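Local coordinates for protein copper-containing nitrite reductase (Bradyrhizobium sp. ORS 375, PDB 6THE) that probably reduces nitrite to nitric oxide with copper centres held in its cupredoxin core, as other copper-containing nitrite reductases do, at residues I168-H173 against P188-F193; A199-H204 against G289-L294. One frame throughout, in Å; residues are numbered along the deposited sequence.

Contact 1 of 2, residues I168-H173 against P188-F193; sequences IPYGQH and PEYFVF
Y170 lies over one face of the Y190 ring, touching it through CD2. The two rings are oblique, with centroids 5.0 Å apart and planes at 49°, so the pair is neither a parallel stack nor a T-shaped one. G171 N approaches the Y190 ring obliquely near the hydroxyl. At the ring edge, in its plane, sits a water. Y190 OH donates to this water at 2.6 Å from its oxygen. The water in turn donates to P169 O at 2.8 Å and to Q172 O at 2.7 Å. The carbonyls it joins belong to the first and last residues of a type II beta turn, P169 to Q172, with G171 in the position that favours glycine. Within the turn, Q172 N bonds to P169 O. The second grip is a direct hydrogen bond. Y170 N donates to E189 OE1 at 3.0 Å, meeting the oxygen from above the carboxylate plane, 51° out of it. The E189 chain is bent about CB-CG (chi2 -74°), which brings OE1 to Y170 N. E189 OE2 has its own mate, a salt bridge to K182. E189 and Y190 both face I164 in a classic beta bulge at the start of strand 190-193. A leucine in place of Y190 would probably leave the water without its phenol partner and take away the ring face that Y170 CD2 packs against. The contact lies at the surface and joins the loop after strand 155-164 to the start of strand 190-193. Its chemistry implies a turn fixed at two places: a backbone N-H is held by a carboxylate that K182 probably helps to orient, and two carbonyls are tied through one water to a buried phenol.

Contact 2 of 2, residues A199-H204 against G289-L294; sequences ALSKLH and GLLGIL
S201 and L291 meet in a mainly polar contact between a short helix and a strand of different parts of the fold. Helix 199-203 follows strand 190-193 of one sheet. Strand 292-297 belongs to another, where it runs between strands 206-209 and 274-280. The helix contains a wider pi-type turn and packs beside the start of strand 292-297. The axes of the short segments 199-203 and 292-294 approach to 5.8 Å, with their directions at 63°. Two direct hydrogen bonds join them. S201 OG donates to L291 O at 2.7 Å, from well above the carbonyl plane. The OG stands beside the backbone N of its own residue (chi1 -63°), and from there it meets the L291 carbonyl. I293 N donates to L200 O at 2.9 Å, with an N-H...O angle of 154°. A water adds a third link: it accepts from L200 N and donates to L291 O, 2.7 Å from its oxygen. L291 O therefore receives two donors, a hydroxyl and a water. Apolar atoms fill in around these bonds. I293 CG1 runs alongside S201, 3.9 Å from S201 CA. L291 CD2 lies at the same distance from S201 OG. L200 CB rests 4.1 Å from G292 CA. L200 also packs on F193 and V159. At the end of the helix, H204 N bonds back to A199 O. H204 belongs to a pentane-1,5-diol pocket seen in this crystal and is hydrogen-bonded to D9. The chemistry implies a helix held mainly through main-chain groups of 289-294, with one serine hydroxyl as the specific side-chain link.

Overall arrangement
After the strands of the N-terminal part, strand 155-164 leads into the loop that carries 168-173. Contact 1 closes a short loop there, when the chain returns through helix 180-185 to 188-193. Strand 190-193 then leads directly to helix 199-203. Contact 2 closes a much longer loop, rich in strands, when 289-294 comes back to that helix. The two loops follow in series and neither crosses nor nests in the other. The contacts still touch: F193 packs on A199 and L200, and L290 lies on F191 and V192. Together they link the sheet of strand 190-193 to the sheet containing strand 292-297.

Contact 1 of 2, residues I168-H173 against P188-F193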
# COMPACT_ATOMS: atom_id res chain seq x y z
N ILE A 168 0.04 28.71 2.50
CA ILE A 168 1.05 29.26 1.60
C ILE A 168 1.77 28.11 0.90
O ILE A 168 1.93 27.04 1.47
CB ILE A 168 2.03 30.19 2.37
CG1 ILE A 168 2.54 29.55 3.67
CG2 ILE A 168 1.40 31.55 2.60
CD1 ILE A 168 3.68 30.30 4.32
N PRO A 169 2.21 28.30 -0.37
CA PRO A 169 2.89 27.24 -1.12
C PRO A 169 4.27 26.92 -0.54
O PRO A 169 4.83 27.70 0.23
CB PRO A 169 3.06 27.83 -2.53
CG PRO A 169 2.09 28.99 -2.59
CD PRO A 169 2.03 29.52 -1.17
N TYR A 170 4.80 25.75 -0.92
CA TYR A 170 6.15 25.33 -0.57
C TYR A 170 7.15 26.33 -1.14
O TYR A 170 7.09 26.66 -2.33
CB TYR A 170 6.41 23.91 -1.10
CG TYR A 170 7.81 23.40 -0.90
CD1 TYR A 170 8.81 23.64 -1.84
CD2 TYR A 170 8.15 22.65 0.21
CE1 TYR A 170 10.10 23.17 -1.67
CE2 TYR A 170 9.44 22.17 0.40
CZ TYR A 170 10.42 22.43 -0.54
OH TYR A 170 11.69 21.96 -0.36
N GLY A 171 8.06 26.80 -0.29
CA GLY A 171 9.10 27.73 -0.70
C GLY A 171 8.86 29.14 -0.16
O GLY A 171 9.80 29.92 -0.02
N GLN A 172 7.59 29.44 0.13
CA GLN A 172 7.20 30.74 0.67
C GLN A 172 7.54 30.79 2.16
O GLN A 172 7.16 29.90 2.92
CB GLN A 172 5.71 30.99 0.44
CG GLN A 172 5.19 32.27 1.07
CD GLN A 172 5.47 33.50 0.24
OE1 GLN A 172 4.79 33.77 -0.74
NE2 GLN A 172 6.47 34.26 0.66
N HIS A 173 8.27 31.84 2.56
CA HIS A 173 8.59 32.09 3.95
C HIS A 173 7.44 32.85 4.61
O HIS A 173 6.59 33.41 3.93
CB HIS A 173 9.93 32.83 4.08
CG HIS A 173 11.09 32.10 3.50
ND1 HIS A 173 12.20 32.75 3.00
CD2 HIS A 173 11.33 30.78 3.33
CE1 HIS A 173 13.07 31.87 2.56
NE2 HIS A 173 12.56 30.65 2.75
N PRO A 188 -0.79 17.82 0.37
CA PRO A 188 0.10 18.52 1.30
C PRO A 188 1.22 19.25 0.57
O PRO A 188 1.68 18.81 -0.49
CB PRO A 188 0.65 17.40 2.18
CG PRO A 188 0.61 16.16 1.31
CD PRO A 188 -0.55 16.36 0.35
N GLU A 189 1.64 20.38 1.14
CA GLU A 189 2.72 21.18 0.59
C GLU A 189 4.06 20.61 1.05
O GLU A 189 5.06 20.72 0.33
CB GLU A 189 2.58 22.65 1.02
CG GLU A 189 1.39 23.36 0.39
CD GLU A 189 1.54 23.73 -1.08
OE1 GLU A 189 2.68 23.74 -1.58
OE2 GLU A 189 0.50 24.01 -1.71
N TYR A 190 4.07 20.00 2.24
CA TYR A 190 5.28 19.49 2.85
C TYR A 190 5.07 18.05 3.31
O TYR A 190 4.03 17.73 3.89
CB TYR A 190 5.67 20.36 4.06
CG TYR A 190 6.05 21.78 3.74
CD1 TYR A 190 5.08 22.77 3.63
CD2 TYR A 190 7.38 22.15 3.59
CE1 TYR A 190 5.42 24.08 3.34
CE2 TYR A 190 7.73 23.46 3.31
CZ TYR A 190 6.76 24.43 3.18
OH TYR A 190 7.10 25.72 2.91
N PHE A 191 6.07 17.21 3.04
CA PHE A 191 6.20 15.90 3.66
C PHE A 191 7.40 15.95 4.60
O PHE A 191 8.49 16.36 4.19
CB PHE A 191 6.37 14.81 2.60
CG PHE A 191 5.12 14.41 1.87
CD1 PHE A 191 4.30 13.40 2.36
CD2 PHE A 191 4.75 15.04 0.68
CE1 PHE A 191 3.15 13.03 1.68
CE2 PHE A 191 3.60 14.66 0.01
CZ PHE A 191 2.80 13.66 0.50
N VAL A 192 7.19 15.53 5.85
CA VAL A 192 8.18 15.76 6.89
C VAL A 192 8.44 14.47 7.67
O VAL A 192 7.52 13.69 7.93
CB VAL A 192 7.78 16.92 7.82
CG1 VAL A 192 7.89 18.27 7.13
CG2 VAL A 192 6.39 16.74 8.42
N PHE A 193 9.71 14.26 8.03
CA PHE A 193 10.10 13.27 9.02
C PHE A 193 10.35 13.99 10.34
O PHE A 193 11.17 14.91 10.40
CB PHE A 193 11.39 12.55 8.60
CG PHE A 193 11.23 11.44 7.59
CD1 PHE A 193 10.33 10.41 7.78
CD2 PHE A 193 12.03 11.41 6.45
CE1 PHE A 193 10.20 9.39 6.85
CE2 PHE A 193 11.90 10.39 5.52
CZ PHE A 193 10.99 9.38 5.72
O HOH W 1 5.47 27.80 3.00

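Contact 2 of 2, residues A199-H204 against G289-L294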
# COMPACT_ATOMS: atom_id res chain seq x y z
N ALA A 199 14.68 17.79 9.53
CA ALA A 199 14.65 17.47 10.95
C ALA A 199 15.64 16.34 11.25
O ALA A 199 16.26 16.32 12.31
CB ALA A 199 13.25 17.09 11.36
N LEU A 200 15.78 15.41 10.30
CA LEU A 200 16.71 14.30 10.42
C LEU A 200 17.82 14.45 9.38
O LEU A 200 18.55 13.50 9.11
CB LEU A 200 15.95 12.98 10.23
CG LEU A 200 14.73 12.76 11.13
CD1 LEU A 200 14.09 11.41 10.85
CD2 LEU A 200 15.10 12.86 12.61
N SER A 201 17.94 15.66 8.82
CA SER A 201 18.96 15.97 7.84
C SER A 201 19.94 17.00 8.40
O SER A 201 21.07 16.67 8.73
CB SER A 201 18.35 16.43 6.54
OG SER A 201 17.57 15.40 5.95
N LYS A 202 19.47 18.25 8.50
CA LYS A 202 20.29 19.38 8.91
C LYS A 202 20.25 19.52 10.43
O LYS A 202 21.23 19.96 11.04
CB LYS A 202 19.88 20.64 8.13
CG LYS A 202 19.68 21.92 8.94
CD LYS A 202 20.95 22.68 9.26
CE LYS A 202 20.72 23.80 10.25
NZ LYS A 202 21.98 24.25 10.88
N LEU A 203 19.13 19.12 11.04
CA LEU A 203 18.90 19.32 12.46
C LEU A 203 19.49 18.16 13.27
O LEU A 203 20.50 18.34 13.95
CB LEU A 203 17.40 19.48 12.72
CG LEU A 203 16.89 20.92 12.86
CD1 LEU A 203 17.13 21.72 11.58
CD2 LEU A 203 15.41 20.94 13.21
N HIS A 204 18.86 16.98 13.18
CA HIS A 204 19.26 15.83 13.98
C HIS A 204 19.57 14.64 13.08
O HIS A 204 18.76 13.73 12.96
CB HIS A 204 18.17 15.48 15.01
CG HIS A 204 17.59 16.66 15.72
ND1 HIS A 204 18.24 17.30 16.75
CD2 HIS A 204 16.41 17.31 15.56
CE1 HIS A 204 17.50 18.29 17.20
NE2 HIS A 204 16.37 18.32 16.48
N GLY A 289 10.71 17.85 1.57
CA GLY A 289 11.24 17.85 2.93
C GLY A 289 11.40 16.44 3.51
O GLY A 289 11.99 16.29 4.58
N LEU A 290 10.85 15.44 2.82
CA LEU A 290 10.88 14.07 3.30
C LEU A 290 12.23 13.44 2.97
O LEU A 290 12.36 12.66 2.02
CB LEU A 290 9.72 13.29 2.68
CG LEU A 290 9.27 12.02 3.41
CD1 LEU A 290 8.83 12.34 4.83
CD2 LEU A 290 8.15 11.34 2.66
N LEU A 291 13.24 13.78 3.78
CA LEU A 291 14.61 13.34 3.59
C LEU A 291 15.27 13.18 4.96
O LEU A 291 15.20 14.08 5.80
CB LEU A 291 15.35 14.38 2.74
CG LEU A 291 16.71 13.95 2.20
CD1 LEU A 291 16.57 13.28 0.84
CD2 LEU A 291 17.64 15.15 2.09
N GLY A 292 15.93 12.03 5.16
CA GLY A 292 16.65 11.74 6.39
C GLY A 292 18.08 11.29 6.10
O GLY A 292 18.34 10.69 5.06
N ILE A 293 19.00 11.59 7.03
CA ILE A 293 20.41 11.30 6.85
C ILE A 293 20.89 10.40 7.98
O ILE A 293 20.60 10.65 9.15
CB ILE A 293 21.23 12.61 6.74
CG1 ILE A 293 20.84 13.45 5.53
CG2 ILE A 293 22.73 12.33 6.79
CD1 ILE A 293 21.07 12.78 4.19
N LEU A 294 21.62 9.34 7.60
CA LEU A 294 22.27 8.44 8.54
C LEU A 294 23.77 8.42 8.23
O LEU A 294 24.20 7.84 7.24
CB LEU A 294 21.64 7.05 8.42
CG LEU A 294 22.36 5.90 9.12
CD1 LEU A 294 22.32 6.06 10.64
CD2 LEU A 294 21.77 4.56 8.72
O HOH W 2 14.05 14.84 8.13